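Local coordinates for protein periplasmic beta-glucosidase (Pseudomonas aeruginosa, PDB 6R5T) that probably hydrolyses terminal, non-reducing beta-D-glucosyl residues in the periplasm, releasing beta-D-glucose, at residues A268-E271 and R272-T275; D284-M287 and N288-L291; L666-P669 and V670-R674; M680-P683 and G684-R687. The protein carries 1 engineered substitution. One frame throughout, in Å; residues are numbered along the deposited sequence.

Contact 1: residues A268-E271 and R272-T275; sequences AGNE and RDAT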
ATOM      1  N   ALA A 268       8.833 -11.054 -22.504  1.00 16.67           N
ATOM      2  CA  ALA A 268       9.582 -11.464 -23.715  1.00 17.19           C
ATOM      3  C   ALA A 268      10.859 -12.127 -23.294  1.00 17.28           C
ATOM      4  O   ALA A 268      11.395 -11.803 -22.233  1.00 17.15           O
ATOM      5  CB  ALA A 268       9.866 -10.260 -24.560  1.00 18.31           C
ATOM      6  N   GLY A 269      11.327 -13.092 -24.086  1.00 18.05           N
ATOM      7  CA  GLY A 269      12.591 -13.769 -23.767  1.00 20.02           C
ATOM      8  C   GLY A 269      13.738 -13.204 -24.573  1.00 20.23           C
ATOM      9  O   GLY A 269      14.897 -13.570 -24.302  1.00 22.47           O
ATOM     10  N   ASN A 270      13.439 -12.292 -25.498  1.00 18.25           N
ATOM     11  CA  ASN A 270      14.496 -11.722 -26.360  1.00 19.97           C
ATOM     12  C   ASN A 270      14.043 -10.373 -26.894  1.00 18.92           C
ATOM     13  O   ASN A 270      12.847 -10.035 -26.799  1.00 17.83           O
ATOM     14  CB  ASN A 270      14.877 -12.704 -27.477  1.00 20.29           C
ATOM     15  CG  ASN A 270      13.685 -13.092 -28.288  1.00 20.66           C
ATOM     16  OD1 ASN A 270      13.066 -12.260 -28.930  1.00 19.67           O
ATOM     17  ND2 ASN A 270      13.269 -14.347 -28.146  1.00 30.49           N
ATOM     18  N   GLU A 271      14.959  -9.638 -27.498  1.00 18.38           N
ATOM     19  CA  GLU A 271      14.681  -8.268 -27.992  1.00 19.31           C
ATOM     20  C   GLU A 271      13.701  -8.293 -29.176  1.00 16.71           C
ATOM     21  O   GLU A 271      12.979  -7.347 -29.398  1.00 17.21           O
ATOM     22  CB  GLU A 271      15.989  -7.626 -28.427  1.00 19.10           C
ATOM     23  CG  GLU A 271      16.893  -7.281 -27.289  1.00 21.54           C
ATOM     24  CD  GLU A 271      18.122  -6.540 -27.776  1.00 26.43           C
ATOM     25  OE1 GLU A 271      18.254  -6.264 -29.031  1.00 29.56           O
ATOM     26  OE2 GLU A 271      18.899  -6.200 -26.928  1.00 28.44           O
ATOM     27  N   ARG A 272      13.753  -9.317 -30.024  1.00 17.33           N
ATOM     28  CA  ARG A 272      12.860  -9.447 -31.188  1.00 18.46           C
ATOM     29  C   ARG A 272      11.404  -9.498 -30.720  1.00 17.40           C
ATOM     30  O   ARG A 272      10.558  -8.798 -31.246  1.00 17.27           O
ATOM     31  CB  ARG A 272      13.256 -10.727 -31.920  1.00 22.10           C
ATOM     32  CG  ARG A 272      12.462 -11.024 -33.166  1.00 27.67           C
ATOM     33  CD  ARG A 272      13.073 -12.249 -33.851  1.00 27.23           C
ATOM     34  NE  ARG A 272      12.335 -12.440 -35.077  1.00 29.84           N
ATOM     35  CZ  ARG A 272      12.867 -12.769 -36.266  1.00 32.35           C
ATOM     36  NH1 ARG A 272      14.173 -12.992 -36.410  1.00 30.04           N
ATOM     37  NH2 ARG A 272      12.050 -12.889 -37.301  1.00 33.29           N
ATOM     38  N   ASP A 273      11.138 -10.367 -29.750  1.00 17.92           N
ATOM     39  CA  ASP A 273       9.754 -10.527 -29.218  1.00 19.32           C
ATOM     40  C   ASP A 273       9.369  -9.249 -28.470  1.00 18.12           C
ATOM     41  O   ASP A 273       8.230  -8.836 -28.592  1.00 16.38           O
ATOM     42  CB  ASP A 273       9.661 -11.774 -28.347  1.00 22.55           C
ATOM     43  CG  ASP A 273       9.790 -13.062 -29.146  1.00 26.77           C
ATOM     44  OD1 ASP A 273       9.617 -13.010 -30.402  1.00 29.48           O
ATOM     45  OD2 ASP A 273      10.099 -14.108 -28.526  1.00 25.96           O
ATOM     46  N   ALA A 274      10.292  -8.597 -27.770  1.00 15.53           N
ATOM     47  CA  ALA A 274       9.944  -7.329 -27.091  1.00 15.26           C
ATOM     48  C   ALA A 274       9.505  -6.270 -28.103  1.00 15.94           C
ATOM     49  O   ALA A 274       8.478  -5.546 -27.916  1.00 14.76           O
ATOM     50  CB  ALA A 274      11.097  -6.872 -26.254  1.00 15.19           C
ATOM     51  N   THR A 275      10.240  -6.174 -29.227  1.00 15.23           N
ATOM     52  CA  THR A 275       9.935  -5.175 -30.257  1.00 14.64           C
ATOM     53  C   THR A 275       8.529  -5.429 -30.833  1.00 14.31           C
ATOM     54  O   THR A 275       7.734  -4.482 -31.021  1.00 15.41           O
ATOM     55  CB  THR A 275      11.004  -5.268 -31.360  1.00 14.13           C
ATOM     56  OG1 THR A 275      12.283  -4.990 -30.789  1.00 16.19           O
ATOM     57  CG2 THR A 275      10.698  -4.299 -32.467  1.00 14.13           C
TER
HETATM   58  O   HOH W   1       9.709 -14.364 -25.982  1.00 23.81           O
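A268 lays its methyl group against A274 of the first helical turn, with A268 CB 4.0 Å from A274 CB and the backbone N of A274 nearer still. G269 is tied to the same turn through water: its N donates to a water molecule that in turn donates to D273 OD2, 2.6 Å from the water oxygen. N270 is the N-cap. CG lies between the backbone N and the carbonyl carbon (chi1 56°), a rotation that swings OD1 over the start of the helix, where D273 N meets it at 2.8 Å almost along the C=O axis and with a nearly straight N-H (166°). The other branch of the same amide answers D273 in kind: N270 ND2 donates to D273 OD2 at 3.2 Å, a more bent bond that reaches the carboxylate from above its plane. The backbone O of N270 accepts from A274 N at 3.1 Å, in the carbonyl plane. The helix so begun, 271-281, links the seventh and eighth strands of the (beta/alpha)8 barrel of this family 3 glycoside hydrolase. E271 opens it, and its carbonyl oxygen is gripped twice by T275, by the backbone N at 3.0 Å and by OG1 at 2.8 Å, from opposite faces of the carbonyl plane. T275 OG1 sits beside its own backbone N, which lets the hydroxyl fold back onto the preceding turn. The carboxylate of E271 leaves this group for W295, while the extended chain of R272 carries its guanidinium to E304.

Contact 2: residues D284-M287 and N288-L291; sequences DMNM and NDDL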
ATOM      1  N   ASP A 284       4.682   4.030 -30.794  1.00 13.91           N
ATOM      2  CA  ASP A 284       5.134   4.523 -32.129  1.00 15.25           C
ATOM      3  C   ASP A 284       6.635   4.742 -32.150  1.00 17.11           C
ATOM      4  O   ASP A 284       7.313   4.339 -33.128  1.00 17.02           O
ATOM      5  CB  ASP A 284       4.439   5.823 -32.509  1.00 15.08           C
ATOM      6  CG  ASP A 284       2.947   5.723 -32.691  1.00 16.60           C
ATOM      7  OD1 ASP A 284       2.397   4.584 -32.986  1.00 17.69           O
ATOM      8  OD2 ASP A 284       2.312   6.765 -32.554  1.00 17.69           O
ATOM      9  N   MET A 285       7.168   5.385 -31.131  1.00 16.68           N
ATOM     10  CA  MET A 285       8.554   5.866 -31.189  1.00 16.68           C
ATOM     11  C   MET A 285       9.319   5.202 -30.048  1.00 18.56           C
ATOM     12  O   MET A 285       8.810   5.070 -28.876  1.00 17.43           O
ATOM     13  CB  MET A 285       8.555   7.396 -31.169  1.00 17.74           C
ATOM     14  CG  MET A 285       9.861   8.015 -30.949  1.00 18.29           C
ATOM     15  SD  MET A 285       9.684   9.791 -31.439  1.00 19.94           S
ATOM     16  CE  MET A 285      10.459   9.741 -33.068  1.00 18.52           C
ATOM     17  N   ASN A 286      10.494   4.715 -30.387  1.00 16.62           N
ATOM     18  CA  ASN A 286      11.372   3.891 -29.527  1.00 17.10           C
ATOM     19  C   ASN A 286      12.505   4.745 -28.978  1.00 18.11           C
ATOM     20  O   ASN A 286      13.390   5.178 -29.751  1.00 17.95           O
ATOM     21  CB  ASN A 286      11.845   2.731 -30.396  1.00 19.07           C
ATOM     22  CG  ASN A 286      12.880   1.796 -29.823  1.00 20.10           C
ATOM     23  OD1 ASN A 286      13.713   1.300 -30.616  1.00 22.06           O
ATOM     24  ND2 ASN A 286      12.799   1.510 -28.525  1.00 17.14           N
ATOM     25  N   MET A 287      12.483   4.971 -27.669  1.00 18.08           N
ATOM     26  CA  MET A 287      13.495   5.820 -26.990  1.00 18.71           C
ATOM     27  C   MET A 287      14.724   4.997 -26.630  1.00 19.95           C
ATOM     28  O   MET A 287      14.653   4.047 -25.803  1.00 19.95           O
ATOM     29  CB  MET A 287      12.881   6.531 -25.779  1.00 19.78           C
ATOM     30  CG  MET A 287      13.760   7.534 -25.117  1.00 22.80           C
ATOM     31  SD  MET A 287      12.756   8.344 -23.791  1.00 26.85           S
ATOM     32  CE  MET A 287      13.337  10.031 -23.851  1.00 27.97           C
ATOM     33  N   ASN A 288      15.834   5.394 -27.232  1.00 19.19           N
ATOM     34  CA  ASN A 288      17.249   5.090 -26.941  1.00 21.93           C
ATOM     35  C   ASN A 288      17.686   3.646 -27.203  1.00 19.51           C
ATOM     36  O   ASN A 288      18.830   3.510 -27.576  1.00 22.86           O
ATOM     37  CB  ASN A 288      17.626   5.608 -25.559  1.00 27.75           C
ATOM     38  CG  ASN A 288      18.914   6.407 -25.643  1.00 30.45           C
ATOM     39  OD1 ASN A 288      19.120   7.301 -26.495  1.00 23.87           O
ATOM     40  ND2 ASN A 288      19.841   5.986 -24.811  1.00 40.73           N
ATOM     41  N   ASP A 289      16.891   2.580 -27.013  1.00 19.14           N
ATOM     42  CA  ASP A 289      17.477   1.209 -27.009  1.00 19.49           C
ATOM     43  C   ASP A 289      17.690   0.657 -28.432  1.00 19.85           C
ATOM     44  O   ASP A 289      18.377  -0.372 -28.561  1.00 18.45           O
ATOM     45  CB  ASP A 289      16.731   0.241 -26.091  1.00 21.19           C
ATOM     46  CG  ASP A 289      15.283   0.052 -26.429  1.00 23.55           C
ATOM     47  OD1 ASP A 289      14.981   0.007 -27.625  1.00 20.74           O
ATOM     48  OD2 ASP A 289      14.484  -0.142 -25.462  1.00 20.07           O
ATOM     49  N   ASP A 290      17.165   1.341 -29.447  1.00 18.44           N
ATOM     50  CA  ASP A 290      17.326   0.995 -30.880  1.00 19.80           C
ATOM     51  C   ASP A 290      16.745  -0.363 -31.240  1.00 18.52           C
ATOM     52  O   ASP A 290      17.047  -0.848 -32.319  1.00 18.74           O
ATOM     53  CB  ASP A 290      18.794   1.095 -31.288  1.00 21.00           C
ATOM     54  CG  ASP A 290      19.262   2.524 -31.397  1.00 23.26           C
ATOM     55  OD1 ASP A 290      18.428   3.445 -31.392  1.00 22.45           O
ATOM     56  OD2 ASP A 290      20.481   2.700 -31.462  1.00 23.85           O
ATOM     57  N   LEU A 291      15.856  -0.921 -30.433  1.00 17.22           N
ATOM     58  CA  LEU A 291      15.292  -2.239 -30.773  1.00 16.14           C
ATOM     59  C   LEU A 291      14.465  -2.131 -32.051  1.00 16.57           C
ATOM     60  O   LEU A 291      14.495  -3.079 -32.836  1.00 15.37           O
ATOM     61  CB  LEU A 291      14.450  -2.785 -29.618  1.00 17.46           C
ATOM     62  CG  LEU A 291      15.194  -3.764 -28.723  1.00 19.19           C
ATOM     63  CD1 LEU A 291      16.408  -3.125 -28.110  1.00 21.85           C
ATOM     64  CD2 LEU A 291      14.294  -4.312 -27.625  1.00 19.81           C
TER
HETATM   65  O   HOH W   2      16.098   4.068 -30.039  1.00 21.59           O
HETATM   66  O   HOH W   3      12.532   1.769 -25.540  1.00 20.01           O
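N286 and D289 meet side chain to side chain where the eighth strand of the (beta/alpha)8 barrel, 286-287, passes into the loop before helix 291-301, and D289 shapes that loop as an Asx turn. Two side-chain hydrogen bonds share D289 OD1. N286 ND2 donates at 2.8 Å, with the acceptor lying in the amide plane but the donor standing above the carboxylate plane. L291 N closes the Asx turn at 3.1 Å from the opposite face, fairly straight at 164°. CG of N286 is anti to the backbone N (chi1 174°), which carries the amide forward over the loop, where its OD1 accepts from Y292 N. The backbone adds a weak bond, D289 N to M287 O. The side chain of M287 turns the other way, into the pocket where it touches the bound glucose unit as well as F50 and F123. Water extends the bonding on two fronts. One molecule donates to M287 O and D289 OD2, although other acceptors compete for its protons, and D289 OD2 also accepts from K260 N. A second donates to N286 O at 2.9 Å and to D290 OD1, which is salt-bridged to R24, and accepts from D290 N at 3.0 Å.

Contact 3: residues L666-P669 and V670-R674; sequences LSRP and VKELR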
ATOM      1  N   LEU A 666     -21.802   1.806  -5.759  1.00 15.05           N
ATOM      2  CA  LEU A 666     -20.438   1.565  -5.218  1.00 17.65           C
ATOM      3  C   LEU A 666     -20.330   2.444  -3.959  1.00 15.60           C
ATOM      4  O   LEU A 666     -20.899   3.537  -3.931  1.00 17.02           O
ATOM      5  CB  LEU A 666     -19.327   2.047  -6.177  1.00 23.51           C
ATOM      6  CG  LEU A 666     -18.943   1.243  -7.401  1.00 27.27           C
ATOM      7  CD1 LEU A 666     -17.608   1.692  -7.922  1.00 30.78           C
ATOM      8  CD2 LEU A 666     -18.870  -0.232  -7.115  1.00 31.55           C
ATOM      9  N   SER A 667     -19.449   2.077  -3.022  1.00 14.09           N
ATOM     10  CA  SER A 667     -19.075   2.953  -1.894  1.00 13.57           C
ATOM     11  C   SER A 667     -18.270   4.138  -2.443  1.00 14.16           C
ATOM     12  O   SER A 667     -17.236   3.905  -3.090  1.00 17.23           O
ATOM     13  CB  SER A 667     -18.245   2.160  -0.913  1.00 13.02           C
ATOM     14  OG  SER A 667     -18.018   2.937   0.251  1.00 15.04           O
ATOM     15  N   ARG A 668     -18.782   5.353  -2.308  1.00 13.59           N
ATOM     16  CA  ARG A 668     -18.132   6.549  -2.893  1.00 15.07           C
ATOM     17  C   ARG A 668     -17.398   7.301  -1.787  1.00 13.63           C
ATOM     18  O   ARG A 668     -17.692   7.198  -0.601  1.00 13.43           O
ATOM     19  CB  ARG A 668     -19.155   7.379  -3.665  1.00 17.51           C
ATOM     20  CG  ARG A 668     -19.686   6.579  -4.860  1.00 18.77           C
ATOM     21  CD  ARG A 668     -20.270   7.376  -5.970  1.00 22.28           C
ATOM     22  NE  ARG A 668     -19.331   8.373  -6.457  1.00 20.96           N
ATOM     23  CZ  ARG A 668     -19.667   9.511  -7.027  1.00 23.92           C
ATOM     24  NH1 ARG A 668     -20.936   9.887  -7.217  1.00 22.91           N
ATOM     25  NH2 ARG A 668     -18.704  10.313  -7.461  1.00 24.70           N
ATOM     26  N   PRO A 669     -16.408   8.101  -2.178  1.00 14.20           N
ATOM     27  CA  PRO A 669     -15.592   8.803  -1.204  1.00 13.86           C
ATOM     28  C   PRO A 669     -16.378   9.712  -0.277  1.00 14.75           C
ATOM     29  O   PRO A 669     -17.446  10.235  -0.581  1.00 14.60           O
ATOM     30  CB  PRO A 669     -14.590   9.585  -2.028  1.00 14.39           C
ATOM     31  CG  PRO A 669     -14.541   8.856  -3.335  1.00 16.66           C
ATOM     32  CD  PRO A 669     -15.938   8.319  -3.561  1.00 14.72           C
ATOM     33  N   VAL A 670     -15.812   9.928   0.889  1.00 13.68           N
ATOM     34  CA  VAL A 670     -16.455  10.803   1.905  1.00 13.17           C
ATOM     35  C   VAL A 670     -16.544  12.253   1.384  1.00 14.15           C
ATOM     36  O   VAL A 670     -17.528  12.937   1.736  1.00 15.43           O
ATOM     37  CB  VAL A 670     -15.729  10.727   3.247  1.00 15.98           C
ATOM     38  CG1 VAL A 670     -15.818   9.318   3.809  1.00 16.97           C
ATOM     39  CG2 VAL A 670     -14.289  11.201   3.123  1.00 15.47           C
ATOM     40  N   LYS A 671     -15.608  12.649   0.521  1.00 12.75           N
ATOM     41  CA  LYS A 671     -15.616  13.954  -0.162  1.00 15.32           C
ATOM     42  C   LYS A 671     -14.851  13.813  -1.460  1.00 14.31           C
ATOM     43  O   LYS A 671     -13.843  13.061  -1.484  1.00 14.27           O
ATOM     44  CB  LYS A 671     -14.759  14.995   0.593  1.00 19.28           C
ATOM     45  CG  LYS A 671     -15.408  15.476   1.841  1.00 24.13           C
ATOM     46  CD  LYS A 671     -14.748  16.668   2.390  1.00 23.36           C
ATOM     47  CE  LYS A 671     -15.569  17.232   3.516  1.00 25.93           C
ATOM     48  NZ  LYS A 671     -15.800  16.240   4.585  1.00 31.84           N
ATOM     49  N   GLU A 672     -15.223  14.590  -2.470  1.00 14.26           N
ATOM     50  CA  GLU A 672     -14.465  14.642  -3.722  1.00 13.54           C
ATOM     51  C   GLU A 672     -14.427  16.111  -4.171  1.00 14.12           C
ATOM     52  O   GLU A 672     -15.498  16.724  -4.235  1.00 13.08           O
ATOM     53  CB  GLU A 672     -15.101  13.799  -4.819  1.00 16.11           C
ATOM     54  CG  GLU A 672     -15.064  12.303  -4.553  1.00 21.01           C
ATOM     55  CD  GLU A 672     -15.460  11.448  -5.754  1.00 26.57           C
ATOM     56  OE1 GLU A 672     -16.676  11.455  -6.050  1.00 31.64           O
ATOM     57  OE2 GLU A 672     -14.581  10.766  -6.390  1.00 29.47           O
ATOM     58  N   LEU A 673     -13.261  16.685  -4.413  1.00 11.88           N
ATOM     59  CA  LEU A 673     -13.194  18.088  -4.886  1.00 12.27           C
ATOM     60  C   LEU A 673     -13.971  18.228  -6.206  1.00 12.83           C
ATOM     61  O   LEU A 673     -13.714  17.435  -7.139  1.00 13.52           O
ATOM     62  CB  LEU A 673     -11.757  18.500  -5.083  1.00 12.12           C
ATOM     63  CG  LEU A 673     -11.531  19.968  -5.402  1.00 12.07           C
ATOM     64  CD1 LEU A 673     -11.792  20.841  -4.194  1.00 13.27           C
ATOM     65  CD2 LEU A 673     -10.104  20.151  -5.853  1.00 12.21           C
ATOM     66  N   ARG A 674     -14.810  19.249  -6.285  1.00 13.11           N
ATOM     67  CA  ARG A 674     -15.571  19.518  -7.519  1.00 13.99           C
ATOM     68  C   ARG A 674     -15.551  21.006  -7.853  1.00 16.32           C
ATOM     69  O   ARG A 674     -16.151  21.372  -8.844  1.00 21.71           O
ATOM     70  CB  ARG A 674     -17.005  18.991  -7.462  1.00 13.41           C
ATOM     71  CG  ARG A 674     -17.119  17.487  -7.571  1.00 16.47           C
ATOM     72  CD  ARG A 674     -16.662  17.033  -8.917  1.00 16.75           C
ATOM     73  NE  ARG A 674     -16.845  15.613  -9.109  1.00 19.40           N
ATOM     74  CZ  ARG A 674     -15.925  14.703  -8.975  1.00 20.77           C
ATOM     75  NH1 ARG A 674     -14.717  15.029  -8.543  1.00 18.98           N
ATOM     76  NH2 ARG A 674     -16.223  13.451  -9.317  1.00 23.62           N
TER
HETATM   77  O   HOH W   4     -16.567   8.220  -6.855  1.00 25.38           O
HETATM   78  O   HOH W   5     -19.095  12.438  -8.868  1.00 34.55           O
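R668 and E672 form a salt bridge, NH2 to OE1 2.7 Å, just where the chain of the fibronectin type III-like domain enters strand 672-681. With R674 they make a three-residue charge network. The arginine leaves its backbone with CG beside the backbone N and then kinks at chi3 (55°), so that the guanidinium turns toward the strand. E672 instead stays extended beyond CG, and the two side chains cross at about a right angle, the guanidinium and carboxylate planes standing 79° apart. This is a one-to-one contact of a single nitrogen with a single oxygen, not a flat paired fork. P669 packs on the glutamate: its ring lies obliquely across the chain of E672, with P669 CG 3.7 Å from E672 CG and 3.6 Å from E672 OE2. R674, bent at chi2 (-65°), donates from NH1 to L673 O, which holds its guanidinium. R674 NH2 stands 3.9 Å from E672 OE1, a long ion pair of charge alone, the oxygen lying well out of the guanidinium plane; the carboxylate, near both arginines, probably offsets their like charges. R668 NH1 is salt-bridged to D661, a residue of the magnesium site, and R674 NE is hydrogen-bonded to D697 O. One water accepts from R668 NE at 2.8 Å in the guanidinium plane and donates weakly to E672 OE2, where other acceptors compete for its protons. A second water accepts from both R668 NH2, at 2.6 Å, and R674 NH2, at 3.1 Å.

Contact 4: residues M680-P683 and G684-R687; sequences MLEP and GESR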
ATOM      1  N   MET A 680      -8.256  36.889  -3.774  1.00 17.32           N
ATOM      2  CA  MET A 680      -7.423  37.880  -3.074  1.00 18.59           C
ATOM      3  C   MET A 680      -8.316  38.976  -2.496  1.00 17.47           C
ATOM      4  O   MET A 680      -9.123  39.561  -3.240  1.00 18.11           O
ATOM      5  CB  MET A 680      -6.437  38.504  -4.064  1.00 20.18           C
ATOM      6  CG  MET A 680      -5.720  39.725  -3.548  1.00 24.28           C
ATOM      7  SD  MET A 680      -4.701  39.431  -2.102  1.00 30.34           S
ATOM      8  CE  MET A 680      -3.343  38.634  -2.956  1.00 33.59           C
ATOM      9  N   LEU A 681      -8.235  39.225  -1.196  1.00 15.48           N
ATOM     10  CA  LEU A 681      -9.138  40.215  -0.553  1.00 15.70           C
ATOM     11  C   LEU A 681      -8.347  41.186   0.292  1.00 14.63           C
ATOM     12  O   LEU A 681      -7.434  40.803   1.051  1.00 14.82           O
ATOM     13  CB  LEU A 681     -10.157  39.507   0.326  1.00 17.70           C
ATOM     14  CG  LEU A 681     -11.161  38.624  -0.396  1.00 18.72           C
ATOM     15  CD1 LEU A 681     -11.958  37.907   0.656  1.00 21.00           C
ATOM     16  CD2 LEU A 681     -12.074  39.383  -1.320  1.00 19.16           C
ATOM     17  N   GLU A 682      -8.690  42.462   0.192  1.00 13.83           N
ATOM     18  CA  GLU A 682      -8.184  43.413   1.168  1.00 15.39           C
ATOM     19  C   GLU A 682      -8.909  43.178   2.493  1.00 16.48           C
ATOM     20  O   GLU A 682     -10.008  42.625   2.531  1.00 15.30           O
ATOM     21  CB  GLU A 682      -8.442  44.849   0.652  1.00 16.83           C
ATOM     22  CG  GLU A 682      -7.781  45.168  -0.683  1.00 18.12           C
ATOM     23  CD  GLU A 682      -6.284  45.406  -0.609  1.00 19.07           C
ATOM     24  OE1 GLU A 682      -5.694  45.585  -1.665  1.00 22.05           O
ATOM     25  OE2 GLU A 682      -5.754  45.581   0.505  1.00 21.43           O
ATOM     26  N   PRO A 683      -8.393  43.685   3.622  1.00 15.76           N
ATOM     27  CA  PRO A 683      -9.112  43.652   4.882  1.00 18.18           C
ATOM     28  C   PRO A 683     -10.523  44.249   4.792  1.00 18.91           C
ATOM     29  O   PRO A 683     -10.694  45.306   4.200  1.00 20.03           O
ATOM     30  CB  PRO A 683      -8.203  44.415   5.833  1.00 19.18           C
ATOM     31  CG  PRO A 683      -6.853  44.353   5.184  1.00 18.13           C
ATOM     32  CD  PRO A 683      -7.094  44.357   3.707  1.00 16.35           C
ATOM     33  N   GLY A 684     -11.513  43.513   5.299  1.00 17.85           N
ATOM     34  CA  GLY A 684     -12.935  43.880   5.244  1.00 18.81           C
ATOM     35  C   GLY A 684     -13.582  43.739   3.881  1.00 19.00           C
ATOM     36  O   GLY A 684     -14.770  44.037   3.793  1.00 20.03           O
ATOM     37  N   GLU A 685     -12.881  43.271   2.853  1.00 17.67           N
ATOM     38  CA  GLU A 685     -13.482  42.980   1.539  1.00 18.95           C
ATOM     39  C   GLU A 685     -14.232  41.652   1.606  1.00 21.85           C
ATOM     40  O   GLU A 685     -13.782  40.732   2.301  1.00 19.06           O
ATOM     41  CB  GLU A 685     -12.419  43.004   0.458  1.00 19.48           C
ATOM     42  CG  GLU A 685     -12.947  43.027  -0.953  1.00 22.48           C
ATOM     43  CD  GLU A 685     -11.887  43.018  -2.039  1.00 26.94           C
ATOM     44  OE1 GLU A 685     -12.322  42.826  -3.196  1.00 30.94           O
ATOM     45  OE2 GLU A 685     -10.639  43.127  -1.751  1.00 20.31           O
ATOM     46  N   SER A 686     -15.307  41.580   0.829  1.00 21.32           N
ATOM     47  CA  SER A 686     -16.123  40.357   0.636  1.00 24.13           C
ATOM     48  C   SER A 686     -16.242  40.045  -0.840  1.00 25.61           C
ATOM     49  O   SER A 686     -16.115  40.953  -1.679  1.00 25.93           O
ATOM     50  CB  SER A 686     -17.463  40.520   1.261  1.00 28.71           C
ATOM     51  OG  SER A 686     -17.359  40.617   2.666  1.00 32.33           O
ATOM     52  N   ARG A 687     -16.375  38.762  -1.152  1.00 21.87           N
ATOM     53  CA  ARG A 687     -16.646  38.311  -2.514  1.00 21.90           C
ATOM     54  C   ARG A 687     -17.711  37.232  -2.416  1.00 22.74           C
ATOM     55  O   ARG A 687     -17.522  36.280  -1.625  1.00 20.08           O
ATOM     56  CB  ARG A 687     -15.370  37.763  -3.163  1.00 25.11           C
ATOM     57  CG  ARG A 687     -15.504  37.322  -4.621  1.00 32.36           C
ATOM     58  CD  ARG A 687     -15.275  38.433  -5.646  1.00 37.48           C
ATOM     59  NE  ARG A 687     -14.079  39.216  -5.337  1.00 42.76           N
ATOM     60  CZ  ARG A 687     -12.859  38.993  -5.806  1.00 48.35           C
ATOM     61  NH1 ARG A 687     -12.638  38.035  -6.694  1.00 52.02           N
ATOM     62  NH2 ARG A 687     -11.852  39.753  -5.392  1.00 52.07           N
TER
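E685 reaches back to E682 because its chain starts out opposite its own N (chi1 -167°) and stays extended beyond CG, which sends the carboxylate over L681 on the strand that leads into the turn. There E685 OE2 accepts from E682 N at 2.8 Å, on the anti side and nearly straight at 169°. The backbone returns the link: E685 N donates to E682 O at 3.0 Å, closing a type II beta turn over P683 and G684, the glycine having positive phi. The turn joins strand 672-681 to strand 686-694, which belong to different sheets of the fibronectin type III-like domain. L681 crosses the glutamate obliquely, L681 CD2 lying 3.7 Å from E685 CD, and also packs on L643 of strand 636-645. R687, bent at chi2 and chi3, folds its guanidinium back toward the same carboxylate, but R687 NH2 to E685 OE1 at 3.8 Å is only a long ion pair. One side chain thus serves the backbone through OE2 and a nearby charge through OE1. On so exposed a surface the firm elements are the two hydrogen bonds between E682 and E685, while the arginine's share is probably modest and electrostatic.

How the contacts relate
Contact 2 is the buried one, contacts 1 and 3 are partly buried, and contact 4 lies at the surface. Contacts 1 and 2 belong to the barrel, at the start of its last helix before strand 286-287 and at the end of that strand; they touch, with T275 OG1 3.3 Å from L291 CB. Contacts 3 and 4 share strand 672-681 of the fibronectin type III-like domain, at its beginning and its end, their centres about 31 Å apart. In both barrel contacts a side-chain oxygen caps or turns the chain by accepting from a backbone N-H, and an asparagine amide also bonds an aspartate. Contact 4 uses a glutamate, whereas contact 3, near the magnesium site, relies on paired charges.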